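Local coordinates for protein amine Dehydrogenase (Pseudomonas putida, PDB 1JMX) that probably forms the beta-propeller subunit of a heme c-containing amine dehydrogenase, an enzyme that oxidises amines and passes on the electrons, at residues 54-59 with 76-81; 65-70 with 106-111; 82-85 with 89-92; 96-101 with 159-164; 180-185 with 243-248. One frame throughout, in Å; residues are numbered along the deposited sequence.

Contact 1: residues 54-59 with 76-81; sequences NRTAYV and KNTFHA
Tyr58 and Phe79 form the close part of this contact as an offset edge-to-face pair in which the tyrosine supplies the edge. Its CE2 lies 3.7 Å from CD2 of Phe79, the ring planes are inclined at 70° and the centroids stand 5.7 Å apart. The two side chains cross at about a right angle. Phe79 reaches the tyrosine with CG anti to its backbone N (chi1 175°); Phe130 and Ala138 also pack on Phe79, and Ala51 and Thr132 on Tyr58. Toward the threonines the packing opens out: CG2 of Thr56 is 4.2 Å from OG1 of Thr78, and a water fills in, 2.8 Å from Thr78 OG1 and a longer 3.3 Å from Tyr58 OH. Both segments belong to one blade of the beta-propeller, separated by strand 66-71, so they meet through side chains above that strand. Thr78 and Phe79 both face Gly69 there, a classic beta bulge that sends both side chains toward strand 56-61. Tyr58 is amphipathic here: its carbon edge packs on the phenylalanine, while its hydroxyl reaches, at longer range, the water bound by Thr78.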
# COMPACT_ATOMS: atom_id res chain seq x y z
N ASN B 54 29.73 -19.93 21.88
CA ASN B 54 29.72 -20.60 20.58
C ASN B 54 28.84 -21.82 20.62
O ASN B 54 29.02 -22.75 19.84
CB ASN B 54 31.13 -21.06 20.19
CG ASN B 54 32.10 -19.92 20.13
OD1 ASN B 54 31.80 -18.86 19.59
ND2 ASN B 54 33.29 -20.14 20.67
N ARG B 55 27.83 -21.77 21.49
CA ARG B 55 26.94 -22.89 21.69
C ARG B 55 25.47 -22.49 21.85
O ARG B 55 24.58 -23.26 21.49
CB ARG B 55 27.41 -23.67 22.93
CG ARG B 55 26.57 -24.83 23.31
CD ARG B 55 27.08 -25.49 24.58
NE ARG B 55 26.17 -26.57 24.95
CZ ARG B 55 26.54 -27.82 25.24
NH1 ARG B 55 27.83 -28.16 25.24
NH2 ARG B 55 25.61 -28.74 25.47
N THR B 56 25.23 -21.29 22.35
CA THR B 56 23.86 -20.81 22.57
C THR B 56 23.47 -19.69 21.62
O THR B 56 24.13 -18.66 21.54
CB THR B 56 23.66 -20.29 24.02
OG1 THR B 56 24.12 -21.26 24.97
CG2 THR B 56 22.19 -19.99 24.28
N ALA B 57 22.37 -19.90 20.90
CA ALA B 57 21.86 -18.90 19.97
C ALA B 57 20.70 -18.18 20.64
O ALA B 57 19.83 -18.81 21.23
CB ALA B 57 21.37 -19.57 18.68
N TYR B 58 20.73 -16.85 20.62
CA TYR B 58 19.64 -16.07 21.19
C TYR B 58 18.83 -15.52 20.02
O TYR B 58 19.39 -14.91 19.11
CB TYR B 58 20.16 -14.96 22.11
CG TYR B 58 20.67 -15.51 23.43
CD1 TYR B 58 22.01 -15.87 23.59
CD2 TYR B 58 19.80 -15.69 24.51
CE1 TYR B 58 22.47 -16.40 24.79
CE2 TYR B 58 20.25 -16.22 25.71
CZ TYR B 58 21.59 -16.58 25.84
OH TYR B 58 22.04 -17.10 27.03
N VAL B 59 17.52 -15.77 20.05
CA VAL B 59 16.61 -15.40 18.97
C VAL B 59 15.41 -14.52 19.36
O VAL B 59 14.66 -14.84 20.29
CB VAL B 59 16.04 -16.68 18.28
CG1 VAL B 59 15.30 -16.34 17.00
CG2 VAL B 59 17.17 -17.67 18.00
N LYS B 76 17.87 -27.49 22.88
CA LYS B 76 17.09 -27.17 24.08
C LYS B 76 16.88 -25.68 24.34
O LYS B 76 17.81 -24.88 24.27
CB LYS B 76 17.71 -27.81 25.32
CG LYS B 76 16.78 -27.79 26.53
CD LYS B 76 17.52 -27.62 27.85
CE LYS B 76 18.28 -28.88 28.26
NZ LYS B 76 19.02 -28.69 29.55
N ASN B 77 15.64 -25.32 24.67
CA ASN B 77 15.27 -23.95 24.99
C ASN B 77 15.71 -23.70 26.44
O ASN B 77 15.04 -24.10 27.39
CB ASN B 77 13.75 -23.79 24.85
CG ASN B 77 13.27 -22.38 25.12
OD1 ASN B 77 14.07 -21.43 25.17
ND2 ASN B 77 11.97 -22.22 25.29
N THR B 78 16.87 -23.06 26.58
CA THR B 78 17.46 -22.78 27.88
C THR B 78 17.16 -21.41 28.49
O THR B 78 17.41 -21.17 29.67
CB THR B 78 19.00 -22.92 27.81
OG1 THR B 78 19.51 -21.99 26.84
CG2 THR B 78 19.39 -24.34 27.42
N PHE B 79 16.65 -20.49 27.67
CA PHE B 79 16.35 -19.16 28.15
C PHE B 79 15.15 -18.60 27.44
O PHE B 79 14.90 -18.89 26.28
CB PHE B 79 17.55 -18.24 27.91
CG PHE B 79 17.29 -16.80 28.27
CD1 PHE B 79 17.39 -16.38 29.59
CD2 PHE B 79 16.97 -15.87 27.29
CE1 PHE B 79 17.18 -15.05 29.93
CE2 PHE B 79 16.75 -14.54 27.61
CZ PHE B 79 16.85 -14.13 28.94
N HIS B 80 14.38 -17.82 28.17
CA HIS B 80 13.20 -17.19 27.62
C HIS B 80 12.86 -15.93 28.39
O HIS B 80 12.69 -15.96 29.61
CB HIS B 80 12.01 -18.13 27.60
CG HIS B 80 10.73 -17.45 27.21
ND1 HIS B 80 10.63 -16.65 26.10
CD2 HIS B 80 9.53 -17.39 27.84
CE1 HIS B 80 9.42 -16.11 26.06
NE2 HIS B 80 8.73 -16.54 27.10
N ALA B 81 12.79 -14.82 27.67
CA ALA B 81 12.46 -13.53 28.25
C ALA B 81 11.31 -12.93 27.46
O ALA B 81 11.37 -12.83 26.24
CB ALA B 81 13.67 -12.61 28.20
O HOH W 1 20.90 -19.91 28.20

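Contact 2: residues 65-70 with 106-111; sequences GDIYGI and VYATVN
Ile67 bridges to strand 105-115 through a single methyl group, CD1, which touches both Val106 and Ala108. Taken in order, the segment 65-70 starts with a classic beta bulge, where Gly65 and Asp66 both face Asn61 of the preceding strand. The carboxylate of Asp66 accepts from the side-chain amides of Asn62 and Asn82, one on each oxygen, and takes no part across the contact. Ile67 then points across. Its CG1 lies beside the backbone N (chi1 -60°), and an extended chi2 of 174° carries CD1 outward until it stands 3.6 Å from CB of Ala108 and 4.2 Å from CG1 of Val106. The isoleucine and valine run alongside one another, pointing opposite ways. With 8.7 Å between the CA atoms of Ile67 and Ala108, the small alanine leaves the isoleucine to span most of the distance. The ring of Tyr68, next in the chain, stacks on His80, and its hydroxyl is hydrogen-bonded to Asp41. The two segments lie in successive blades of the propeller, and all three touching residues are buried. Purely apolar, methyl against methyl, the contact probably joins the blades by excluding water and fixes no directional bond between them.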
# COMPACT_ATOMS: atom_id res chain seq x y z
N GLY B 65 8.19 -10.07 20.19
CA GLY B 65 7.82 -9.88 21.58
C GLY B 65 8.50 -10.75 22.62
O GLY B 65 8.16 -10.65 23.80
N ASP B 66 9.44 -11.59 22.20
CA ASP B 66 10.15 -12.49 23.11
C ASP B 66 11.57 -12.79 22.64
O ASP B 66 11.87 -12.66 21.46
CB ASP B 66 9.42 -13.84 23.21
CG ASP B 66 8.03 -13.72 23.77
OD1 ASP B 66 7.86 -13.92 24.99
OD2 ASP B 66 7.09 -13.45 22.99
N ILE B 67 12.42 -13.24 23.56
CA ILE B 67 13.79 -13.61 23.25
C ILE B 67 14.03 -15.02 23.82
O ILE B 67 13.72 -15.27 24.98
CB ILE B 67 14.80 -12.61 23.85
CG1 ILE B 67 14.53 -11.21 23.29
CG2 ILE B 67 16.21 -13.02 23.53
CD1 ILE B 67 15.36 -10.14 23.92
N TYR B 68 14.49 -15.94 22.99
CA TYR B 68 14.75 -17.32 23.40
C TYR B 68 16.22 -17.71 23.26
O TYR B 68 16.93 -17.21 22.39
CB TYR B 68 13.92 -18.30 22.55
CG TYR B 68 12.46 -17.95 22.45
CD1 TYR B 68 12.02 -16.95 21.58
CD2 TYR B 68 11.51 -18.60 23.24
CE1 TYR B 68 10.67 -16.61 21.49
CE2 TYR B 68 10.16 -18.26 23.16
CZ TYR B 68 9.75 -17.26 22.28
OH TYR B 68 8.43 -16.91 22.20
N GLY B 69 16.67 -18.58 24.14
CA GLY B 69 18.03 -19.05 24.08
C GLY B 69 17.91 -20.52 23.76
O GLY B 69 17.18 -21.24 24.44
N ILE B 70 18.55 -20.95 22.68
CA ILE B 70 18.50 -22.34 22.27
C ILE B 70 19.91 -22.92 22.25
O ILE B 70 20.82 -22.32 21.67
CB ILE B 70 17.88 -22.51 20.84
CG1 ILE B 70 16.46 -21.92 20.78
CG2 ILE B 70 17.84 -23.99 20.44
CD1 ILE B 70 15.40 -22.81 21.38
N VAL B 106 21.31 -10.19 28.72
CA VAL B 106 20.74 -9.94 27.41
C VAL B 106 20.01 -8.61 27.55
O VAL B 106 19.29 -8.38 28.52
CB VAL B 106 19.75 -11.06 26.97
CG1 VAL B 106 19.10 -10.70 25.63
CG2 VAL B 106 20.48 -12.40 26.84
N TYR B 107 20.25 -7.71 26.60
CA TYR B 107 19.63 -6.40 26.60
C TYR B 107 18.61 -6.35 25.46
O TYR B 107 18.76 -7.00 24.44
CB TYR B 107 20.69 -5.31 26.41
CG TYR B 107 21.94 -5.55 27.21
CD1 TYR B 107 23.09 -6.06 26.61
CD2 TYR B 107 21.96 -5.31 28.59
CE1 TYR B 107 24.22 -6.34 27.36
CE2 TYR B 107 23.08 -5.59 29.34
CZ TYR B 107 24.21 -6.11 28.73
OH TYR B 107 25.31 -6.42 29.49
N ALA B 108 17.55 -5.58 25.66
CA ALA B 108 16.52 -5.44 24.65
C ALA B 108 15.79 -4.14 24.85
O ALA B 108 15.41 -3.82 25.98
CB ALA B 108 15.54 -6.61 24.76
N THR B 109 15.68 -3.31 23.82
CA THR B 109 14.92 -2.10 24.02
C THR B 109 13.48 -2.42 23.62
O THR B 109 13.23 -3.10 22.61
CB THR B 109 15.50 -0.81 23.34
OG1 THR B 109 14.65 -0.37 22.29
CG2 THR B 109 16.89 -1.01 22.86
N VAL B 110 12.57 -2.07 24.51
CA VAL B 110 11.15 -2.33 24.35
C VAL B 110 10.34 -1.07 24.09
O VAL B 110 10.41 -0.11 24.86
CB VAL B 110 10.59 -3.02 25.63
CG1 VAL B 110 9.12 -3.33 25.46
CG2 VAL B 110 11.36 -4.30 25.94
N ASN B 111 9.61 -1.09 22.99
CA ASN B 111 8.70 -0.01 22.59
C ASN B 111 7.35 -0.56 23.07
O ASN B 111 6.75 -1.39 22.40
CB ASN B 111 8.67 0.16 21.06
CG ASN B 111 10.01 0.60 20.47
OD1 ASN B 111 10.20 0.56 19.25
ND2 ASN B 111 10.93 1.04 21.31

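Contact 3: residues 82-85 with 89-92; sequences NLSS and EVGR
Ser84 reaches across to the start of strand 89-99 with its whole short side chain. CB comes first, 3.7 Å from the carbonyl O of Glu89. OG, set beside the serine's own backbone N at a chi1 of -60°, goes further and accepts the backbone N-H of Gly91 at 2.9 Å in a nearly straight bond (174°). The same oxygen donates to a water 2.6 Å away, and that water in turn donates to the carbonyl O of Gly91 at 2.9 Å, so one hydroxyl serves both polar groups of the glycine, one directly and one through the water. The segment 82-85 belongs to the link that leads from the last strand of one propeller blade to the first strand of the next, and an Asx turn shapes it: Asn82 OD1 accepts from Ser84 N at 3.0 Å, with the donor well above the carbonyl plane. Lacking a side chain, Gly91 lets Leu83 O approach its CA to 3.6 Å in a CA-H...O contact. On the far face of the strand, Val90 CG1 lies over the centre of the Arg92 guanidinium, and the Val90 side chain is about 11 Å from a heme c.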
# COMPACT_ATOMS: atom_id res chain seq x y z
N ASN B 82 10.23 -12.62 28.15
CA ASN B 82 9.09 -12.01 27.51
C ASN B 82 9.28 -10.51 27.69
O ASN B 82 9.68 -10.06 28.77
CB ASN B 82 7.78 -12.48 28.15
CG ASN B 82 6.59 -11.69 27.68
OD1 ASN B 82 6.04 -10.89 28.42
ND2 ASN B 82 6.20 -11.89 26.44
N LEU B 83 9.01 -9.76 26.63
CA LEU B 83 9.18 -8.31 26.66
C LEU B 83 7.97 -7.51 27.13
O LEU B 83 7.95 -6.29 27.03
CB LEU B 83 9.65 -7.83 25.28
CG LEU B 83 10.88 -8.55 24.72
CD1 LEU B 83 11.27 -7.93 23.39
CD2 LEU B 83 12.05 -8.49 25.71
N SER B 84 6.98 -8.19 27.69
CA SER B 84 5.77 -7.53 28.20
C SER B 84 5.57 -7.81 29.68
O SER B 84 4.52 -8.33 30.07
CB SER B 84 4.54 -8.00 27.42
OG SER B 84 4.67 -7.72 26.06
N SER B 85 6.55 -7.44 30.50
CA SER B 85 6.47 -7.67 31.94
C SER B 85 5.72 -6.59 32.71
O SER B 85 5.33 -6.81 33.86
CB SER B 85 7.86 -7.88 32.53
OG SER B 85 8.67 -6.74 32.30
N GLU B 89 0.59 -3.52 29.37
CA GLU B 89 1.36 -3.04 28.23
C GLU B 89 1.87 -4.18 27.36
O GLU B 89 2.14 -5.27 27.85
CB GLU B 89 2.56 -2.20 28.71
CG GLU B 89 2.23 -0.76 29.04
CD GLU B 89 3.36 -0.01 29.74
OE1 GLU B 89 4.55 -0.28 29.45
OE2 GLU B 89 3.07 0.86 30.57
N VAL B 90 1.93 -3.92 26.06
CA VAL B 90 2.43 -4.89 25.10
C VAL B 90 3.77 -4.34 24.61
O VAL B 90 3.85 -3.22 24.11
CB VAL B 90 1.46 -5.09 23.90
CG1 VAL B 90 2.03 -6.10 22.92
CG2 VAL B 90 0.10 -5.55 24.41
N GLY B 91 4.83 -5.12 24.79
CA GLY B 91 6.16 -4.70 24.38
C GLY B 91 6.70 -5.37 23.13
O GLY B 91 6.69 -6.59 23.00
N ARG B 92 7.23 -4.55 22.24
CA ARG B 92 7.81 -5.02 20.99
C ARG B 92 9.24 -4.54 20.82
O ARG B 92 9.58 -3.43 21.20
CB ARG B 92 6.98 -4.54 19.80
CG ARG B 92 6.22 -5.63 19.09
CD ARG B 92 4.83 -5.80 19.65
NE ARG B 92 4.55 -7.21 19.88
CZ ARG B 92 3.44 -7.84 19.50
NH1 ARG B 92 2.48 -7.19 18.86
NH2 ARG B 92 3.29 -9.12 19.81
O HOH W 2 6.07 -9.02 24.36

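Contact 4: residues 96-101 with 159-164; sequences SFAISP and GSLYVA
Pro101 and Gly159 meet where two neighbouring blades of the beta-propeller come together, and they bury more surface in this contact than any other residue. The proline ends the run out of strand 89-99, the glycine precedes strand 161-164, and their CA atoms are 6.3 Å apart. The proline lays the CG corner of its ring against the glycine backbone, 4.0 Å from Gly159 N and 4.1 Å from Gly159 CA. Gly159 has a positive phi of 79°, a backbone shape that favours glycine, and with no side chain there the main chain itself is the surface that the proline touches. Leu161 and Ala98, both buried, continue the seam, with 8.1 Å between their CA atoms. The leucine crosses that interval because its CG stands anti to the backbone N (chi1 -164°), which carries the branched end toward the alanine. Met153 touches both of these residues, and Tyr107 also packs on the leucine, so the pair sits within a wider apolar layer. At the meeting point CD1 of Leu161 comes to 3.7 Å from CB of Ala98.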
# COMPACT_ATOMS: atom_id res chain seq x y z
N SER B 96 15.91 -4.98 18.25
CA SER B 96 16.79 -4.41 19.27
C SER B 96 17.10 -5.30 20.47
O SER B 96 16.41 -5.24 21.48
CB SER B 96 16.23 -3.07 19.76
N PHE B 97 18.17 -6.08 20.35
CA PHE B 97 18.63 -6.98 21.41
C PHE B 97 20.14 -7.21 21.25
O PHE B 97 20.68 -7.09 20.16
CB PHE B 97 17.86 -8.33 21.39
N ALA B 98 20.83 -7.50 22.35
CA ALA B 98 22.28 -7.73 22.30
C ALA B 98 22.71 -8.63 23.46
O ALA B 98 22.04 -8.68 24.49
CB ALA B 98 23.04 -6.40 22.33
N ILE B 99 23.81 -9.34 23.27
CA ILE B 99 24.33 -10.23 24.30
C ILE B 99 25.62 -9.65 24.89
O ILE B 99 26.45 -9.08 24.18
CB ILE B 99 24.63 -11.64 23.73
N SER B 100 25.73 -9.73 26.22
CA SER B 100 26.89 -9.24 26.95
C SER B 100 28.12 -10.04 26.50
O SER B 100 28.00 -11.19 26.09
CB SER B 100 26.67 -9.42 28.46
N PRO B 101 29.32 -9.43 26.56
CA PRO B 101 30.56 -10.10 26.16
C PRO B 101 30.84 -11.40 26.92
O PRO B 101 31.47 -12.32 26.41
CB PRO B 101 31.63 -9.04 26.44
CG PRO B 101 30.90 -7.78 26.20
CD PRO B 101 29.58 -8.02 26.89
N GLY B 159 32.11 -4.20 27.48
CA GLY B 159 30.79 -4.14 28.08
C GLY B 159 29.88 -3.00 27.63
O GLY B 159 28.71 -2.99 28.02
N SER B 160 30.40 -2.03 26.88
CA SER B 160 29.59 -0.91 26.38
C SER B 160 28.58 -1.36 25.33
O SER B 160 28.83 -2.29 24.58
CB SER B 160 30.48 0.18 25.79
OG SER B 160 31.14 0.90 26.82
N LEU B 161 27.45 -0.68 25.27
CA LEU B 161 26.41 -1.04 24.32
C LEU B 161 26.23 0.03 23.26
O LEU B 161 25.90 1.18 23.55
CB LEU B 161 25.08 -1.26 25.07
CG LEU B 161 23.93 -1.99 24.38
CD1 LEU B 161 24.29 -3.45 24.20
CD2 LEU B 161 22.67 -1.85 25.22
N TYR B 162 26.51 -0.34 22.01
CA TYR B 162 26.35 0.57 20.89
C TYR B 162 24.93 0.41 20.39
O TYR B 162 24.49 -0.68 20.04
CB TYR B 162 27.39 0.29 19.80
CG TYR B 162 28.73 0.83 20.22
CD1 TYR B 162 29.70 0.00 20.79
CD2 TYR B 162 29.00 2.20 20.12
CE1 TYR B 162 30.90 0.52 21.25
CE2 TYR B 162 30.20 2.72 20.58
CZ TYR B 162 31.14 1.88 21.14
OH TYR B 162 32.33 2.40 21.59
N VAL B 163 24.19 1.51 20.47
CA VAL B 163 22.78 1.55 20.11
C VAL B 163 22.49 2.37 18.86
O VAL B 163 22.78 3.56 18.81
CB VAL B 163 21.96 2.15 21.29
CG1 VAL B 163 20.50 2.25 20.93
CG2 VAL B 163 22.16 1.31 22.54
N ALA B 164 21.89 1.73 17.87
CA ALA B 164 21.52 2.40 16.64
C ALA B 164 20.14 3.03 16.82
O ALA B 164 19.16 2.34 17.11
CB ALA B 164 21.51 1.42 15.47

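Contact 5: residues 180-185 with 243-248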
# COMPACT_ATOMS: atom_id res chain seq x y z
N VAL B 180 26.39 10.29 22.27
CA VAL B 180 26.37 10.00 20.84
C VAL B 180 27.75 9.51 20.41
O VAL B 180 28.74 10.22 20.55
CB VAL B 180 25.98 11.24 19.99
CG1 VAL B 180 26.06 10.92 18.50
CG2 VAL B 180 24.58 11.70 20.36
N ALA B 181 27.81 8.27 19.93
CA ALA B 181 29.06 7.70 19.48
C ALA B 181 29.32 8.06 18.02
O ALA B 181 30.48 8.22 17.59
CB ALA B 181 29.03 6.18 19.65
N LEU B 182 28.24 8.22 17.26
CA LEU B 182 28.35 8.53 15.85
C LEU B 182 27.06 9.21 15.41
O LEU B 182 26.01 8.58 15.36
CB LEU B 182 28.60 7.22 15.08
CG LEU B 182 29.12 7.13 13.64
CD1 LEU B 182 29.57 5.70 13.38
CD2 LEU B 182 28.07 7.53 12.62
N PRO B 183 27.13 10.51 15.12
CA PRO B 183 25.95 11.27 14.68
C PRO B 183 25.50 10.92 13.26
O PRO B 183 26.30 10.86 12.34
CB PRO B 183 26.42 12.72 14.78
CG PRO B 183 27.87 12.62 14.48
CD PRO B 183 28.29 11.41 15.27
N LEU B 184 24.22 10.59 13.14
CA LEU B 184 23.62 10.26 11.85
C LEU B 184 22.63 11.38 11.55
O LEU B 184 22.92 12.28 10.76
CB LEU B 184 22.90 8.91 11.89
CG LEU B 184 23.78 7.66 12.02
CD1 LEU B 184 22.91 6.45 12.18
CD2 LEU B 184 24.68 7.53 10.80
N ARG B 185 21.50 11.37 12.25
CA ARG B 185 20.50 12.41 12.04
C ARG B 185 21.08 13.78 12.36
O ARG B 185 20.80 14.76 11.66
CB ARG B 185 19.25 12.17 12.88
CG ARG B 185 18.11 13.08 12.43
CD ARG B 185 16.86 12.90 13.23
NE ARG B 185 16.28 11.57 13.09
CZ ARG B 185 15.15 11.21 13.68
NH1 ARG B 185 14.49 12.08 14.43
NH2 ARG B 185 14.70 9.97 13.57
N GLY B 243 36.21 0.31 20.00
CA GLY B 243 35.20 1.37 20.01
C GLY B 243 35.41 2.40 18.92
O GLY B 243 34.68 3.40 18.86
N LYS B 244 36.41 2.19 18.06
CA LYS B 244 36.70 3.09 16.95
C LYS B 244 35.57 3.09 15.92
O LYS B 244 35.12 2.04 15.48
CB LYS B 244 37.99 2.65 16.25
CG LYS B 244 39.26 3.00 17.00
CD LYS B 244 40.39 1.98 16.74
CE LYS B 244 40.48 1.52 15.27
NZ LYS B 244 39.77 0.22 14.98
N THR B 245 35.12 4.28 15.53
CA THR B 245 34.05 4.40 14.55
C THR B 245 34.58 4.84 13.18
O THR B 245 35.60 5.53 13.09
CB THR B 245 32.97 5.39 15.04
OG1 THR B 245 33.57 6.66 15.32
CG2 THR B 245 32.29 4.85 16.29
N HIS B 246 33.88 4.45 12.12
CA HIS B 246 34.28 4.79 10.75
C HIS B 246 33.11 4.86 9.77
O HIS B 246 32.18 4.06 9.82
CB HIS B 246 35.34 3.78 10.27
CG HIS B 246 35.38 3.58 8.78
ND1 HIS B 246 36.29 4.22 7.96
CD2 HIS B 246 34.67 2.75 7.97
CE1 HIS B 246 36.15 3.79 6.72
NE2 HIS B 246 35.18 2.90 6.69
N THR B 247 33.16 5.86 8.89
CA THR B 247 32.14 6.05 7.87
C THR B 247 32.85 6.43 6.57
O THR B 247 33.93 7.03 6.61
CB THR B 247 31.17 7.20 8.20
OG1 THR B 247 31.88 8.44 8.15
CG2 THR B 247 30.54 7.02 9.57
N GLN B 248 32.26 6.07 5.44
CA GLN B 248 32.84 6.41 4.15
C GLN B 248 31.98 5.95 2.99
O GLN B 248 31.52 4.80 2.95
CB GLN B 248 34.25 5.83 4.03
CG GLN B 248 34.36 4.46 3.38
CD GLN B 248 35.51 4.43 2.39
OE1 GLN B 248 36.68 4.31 2.78
NE2 GLN B 248 35.19 4.58 1.10
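Leu182, just past a sharp corner in the chain at Ala181, sets its two methyl groups against two threonines of strand 245-250. CD1 lies between the threonines, 3.8 Å from CB of Thr245 and 4.1 Å from CG2 of Thr247. CD2 is 4.0 Å from CG2 of Thr247, and here leucine and threonine meet tip to tip. The leucine has CG anti to its backbone N (chi1 -164°), directing the fork at the strand. Ala181 and Leu182 both face Ile168 in a classic beta bulge, and the corner makes the chain leave the face of its own sheet. The segments come from adjoining blades of the beta-propeller: 178-182 is the outermost strand of one, 245-250 that of the next. Leu236 of the second blade also packs on Leu182, so the leucine is buried although its threonine partners lie nearer solvent. In both threonines CG2 stands beside the backbone N and turns a methyl to the contact; that of Thr245 also comes within 4.0 Å of the carbonyl O of Ala181. Further along, Trp187 packs on Thr247, and Arg185 forms a salt bridge with Asp143 of a neighbouring amine dehydrogenase subunit.

In the fold
From the N terminus, contact 1 closes first, bringing 54-59 and 76-81 together within one blade. Contact 2 opens inside that loop and closes beyond it, at 106-111, so the two cross and the first of these blades is tied to the second. Contact 3 is nested within the loop of contact 2, at the turn between these blades. Contact 4 starts on the same strand, 89-99, crosses contact 2 and closes at 159-164, joining the second blade to the third. Contact 5 follows in series and carries the seam to a fourth blade; it touches contact 4 through Tyr162. Contacts 1 and 5 lie on opposite sides of the chain's centre, their centres about 31 Å apart.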